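Local coordinates for protein Dye-decolorizing peroxidase (Irpex lacteus, PDB 7D8M) that binds heme b and probably works as a peroxidase of the dye-decolorizing family, reducing peroxide while oxidising dyes and other substrates, at residues 138-143 with 147-152. Sequence-based numbering, arbitrary orientation.
Sequences DLNAKF and WTIVYD
With chi1 at 79°, Trp147 holds its CG between its own backbone N and carbonyl carbon, which lays the indole against helix 129-143; Phe143, its CG anti to the carbonyl carbon, meets one indole face. Phe143 CB sits over the five-membered ring, 3.6 Å from its centroid, a CH-pi contact close to the ring normal. The Phe143 ring continues over the six-membered ring, the two planes inclined at 35°. Ile149 CG1 lies on the opposite face toward the rim, giving the indole the helix on one face and a neighbour two residues along its own strand on the other. Leu139 CB touches the benzo end of the indole at Trp147 CH2, 3.7 Å away. At the polar edge, Trp147 NE1 gives a weak, bent hydrogen bond (3.0 Å, 130°) to Asn140 OD1, whose amide plane stands steeply to the indole. A water in the indole plane accepts from the same NE1 at 3.2 Å and can donate to Asn140 O. A leucine in place of Trp147 would probably take the indole face from under Phe143 and leave Asn140 OD1 without this N-H donor. In this ferredoxin-like half, helix thus meets edge strand through an indole whose N-H is divided between a weak bond to the amide oxygen and a water.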
loop_
_atom_site.group_PDB
_atom_site.type_symbol
_atom_site.label_atom_id
_atom_site.label_comp_id
_atom_site.label_asym_id
_atom_site.label_seq_id
_atom_site.Cartn_x
_atom_site.Cartn_y
_atom_site.Cartn_z
ATOM N N ASP A 138 21.100 -16.311 5.859
ATOM C CA ASP A 138 20.701 -17.710 5.967
ATOM C C ASP A 138 20.042 -18.198 4.683
ATOM O O ASP A 138 20.308 -19.316 4.225
ATOM C CB ASP A 138 19.756 -17.886 7.158
ATOM C CG ASP A 138 19.202 -19.290 7.258
ATOM O OD1 ASP A 138 20.016 -20.240 7.248
ATOM O OD2 ASP A 138 17.960 -19.446 7.353
ATOM N N LEU A 139 19.167 -17.375 4.093
ATOM C CA LEU A 139 18.571 -17.745 2.816
ATOM C C LEU A 139 19.646 -17.897 1.747
ATOM O O LEU A 139 19.630 -18.861 0.974
ATOM C CB LEU A 139 17.513 -16.707 2.400
ATOM C CG LEU A 139 16.205 -16.648 3.200
ATOM C CD1 LEU A 139 15.361 -15.385 2.857
ATOM C CD2 LEU A 139 15.383 -17.897 2.981
ATOM N N ASN A 140 20.604 -16.966 1.704
ATOM C CA ASN A 140 21.679 -17.053 0.725
ATOM C C ASN A 140 22.464 -18.349 0.884
ATOM O O ASN A 140 22.849 -18.975 -0.111
ATOM C CB ASN A 140 22.619 -15.858 0.869
ATOM C CG ASN A 140 22.265 -14.719 -0.066
ATOM O OD1 ASN A 140 21.682 -14.932 -1.133
ATOM N ND2 ASN A 140 22.626 -13.498 0.326
ATOM N N ALA A 141 22.716 -18.758 2.130
ATOM C CA ALA A 141 23.515 -19.954 2.380
ATOM C C ALA A 141 22.784 -21.207 1.918
ATOM O O ALA A 141 23.392 -22.095 1.309
ATOM C CB ALA A 141 23.859 -20.055 3.868
ATOM N N LYS A 142 21.473 -21.284 2.187
ATOM C CA LYS A 142 20.698 -22.473 1.851
ATOM C C LYS A 142 20.417 -22.561 0.355
ATOM O O LYS A 142 20.510 -23.644 -0.227
ATOM C CB LYS A 142 19.385 -22.491 2.632
ATOM C CG LYS A 142 19.521 -22.509 4.139
ATOM C CD LYS A 142 18.178 -22.863 4.764
ATOM C CE LYS A 142 18.104 -22.505 6.234
ATOM N NZ LYS A 142 19.160 -23.168 7.042
ATOM N N PHE A 143 20.053 -21.443 -0.287
ATOM C CA PHE A 143 19.788 -21.504 -1.719
ATOM C C PHE A 143 21.074 -21.648 -2.515
ATOM O O PHE A 143 21.096 -22.330 -3.545
ATOM C CB PHE A 143 19.011 -20.258 -2.176
ATOM C CG PHE A 143 17.543 -20.313 -1.848
ATOM C CD1 PHE A 143 16.745 -21.333 -2.349
ATOM C CD2 PHE A 143 16.963 -19.351 -1.033
ATOM C CE1 PHE A 143 15.395 -21.402 -2.043
ATOM C CE2 PHE A 143 15.614 -19.403 -0.729
ATOM C CZ PHE A 143 14.827 -20.428 -1.232
ATOM N N TRP A 147 19.547 -19.490 -6.584
ATOM C CA TRP A 147 18.871 -18.218 -6.815
ATOM C C TRP A 147 19.897 -17.108 -6.963
ATOM O O TRP A 147 21.090 -17.288 -6.711
ATOM C CB TRP A 147 17.883 -17.901 -5.681
ATOM C CG TRP A 147 18.506 -17.352 -4.408
ATOM C CD1 TRP A 147 19.827 -17.397 -4.035
ATOM C CD2 TRP A 147 17.815 -16.687 -3.344
ATOM N NE1 TRP A 147 19.996 -16.784 -2.816
ATOM C CE2 TRP A 147 18.776 -16.345 -2.368
ATOM C CE3 TRP A 147 16.478 -16.330 -3.129
ATOM C CZ2 TRP A 147 18.440 -15.670 -1.196
ATOM C CZ3 TRP A 147 16.145 -15.667 -1.958
ATOM C CH2 TRP A 147 17.119 -15.339 -1.010
ATOM N N THR A 148 19.415 -15.938 -7.362
ATOM C CA THR A 148 20.188 -14.709 -7.329
ATOM C C THR A 148 19.315 -13.640 -6.691
ATOM O O THR A 148 18.159 -13.473 -7.087
ATOM C CB THR A 148 20.608 -14.268 -8.740
ATOM O OG1 THR A 148 21.392 -15.300 -9.349
ATOM C CG2 THR A 148 21.426 -12.979 -8.684
ATOM N N ILE A 149 19.839 -12.952 -5.687
ATOM C CA ILE A 149 19.156 -11.772 -5.176
ATOM C C ILE A 149 19.413 -10.643 -6.161
ATOM O O ILE A 149 20.566 -10.280 -6.413
ATOM C CB ILE A 149 19.634 -11.405 -3.765
ATOM C CG1 ILE A 149 19.154 -12.461 -2.770
ATOM C CG2 ILE A 149 19.123 -9.989 -3.384
ATOM C CD1 ILE A 149 19.839 -12.402 -1.406
ATOM N N VAL A 150 18.344 -10.122 -6.755
ATOM C CA VAL A 150 18.476 -9.065 -7.749
ATOM C C VAL A 150 18.224 -7.680 -7.163
ATOM O O VAL A 150 18.596 -6.680 -7.794
ATOM C CB VAL A 150 17.540 -9.324 -8.949
ATOM C CG1 VAL A 150 17.841 -10.706 -9.565
ATOM C CG2 VAL A 150 16.101 -9.263 -8.514
ATOM N N TYR A 151 17.624 -7.589 -5.978
ATOM C CA TYR A 151 17.380 -6.298 -5.346
ATOM C C TYR A 151 17.105 -6.539 -3.872
ATOM O O TYR A 151 16.288 -7.398 -3.533
ATOM C CB TYR A 151 16.197 -5.573 -5.997
ATOM C CG TYR A 151 16.052 -4.142 -5.533
ATOM C CD1 TYR A 151 17.142 -3.276 -5.547
ATOM C CD2 TYR A 151 14.834 -3.656 -5.077
ATOM C CE1 TYR A 151 17.020 -1.962 -5.125
ATOM C CE2 TYR A 151 14.703 -2.346 -4.650
ATOM C CZ TYR A 151 15.800 -1.506 -4.678
ATOM O OH TYR A 151 15.683 -0.208 -4.250
ATOM N N ASP A 152 17.770 -5.779 -3.005
ATOM C CA ASP A 152 17.716 -5.996 -1.557
ATOM C C ASP A 152 17.439 -4.647 -0.898
ATOM O O ASP A 152 18.344 -3.819 -0.779
ATOM C CB ASP A 152 19.024 -6.611 -1.063
ATOM C CG ASP A 152 18.937 -7.138 0.360
ATOM O OD1 ASP A 152 18.115 -6.628 1.136
ATOM O OD2 ASP A 152 19.711 -8.063 0.711
HETATM O O HOH W 1 23.133 -17.399 -2.712
#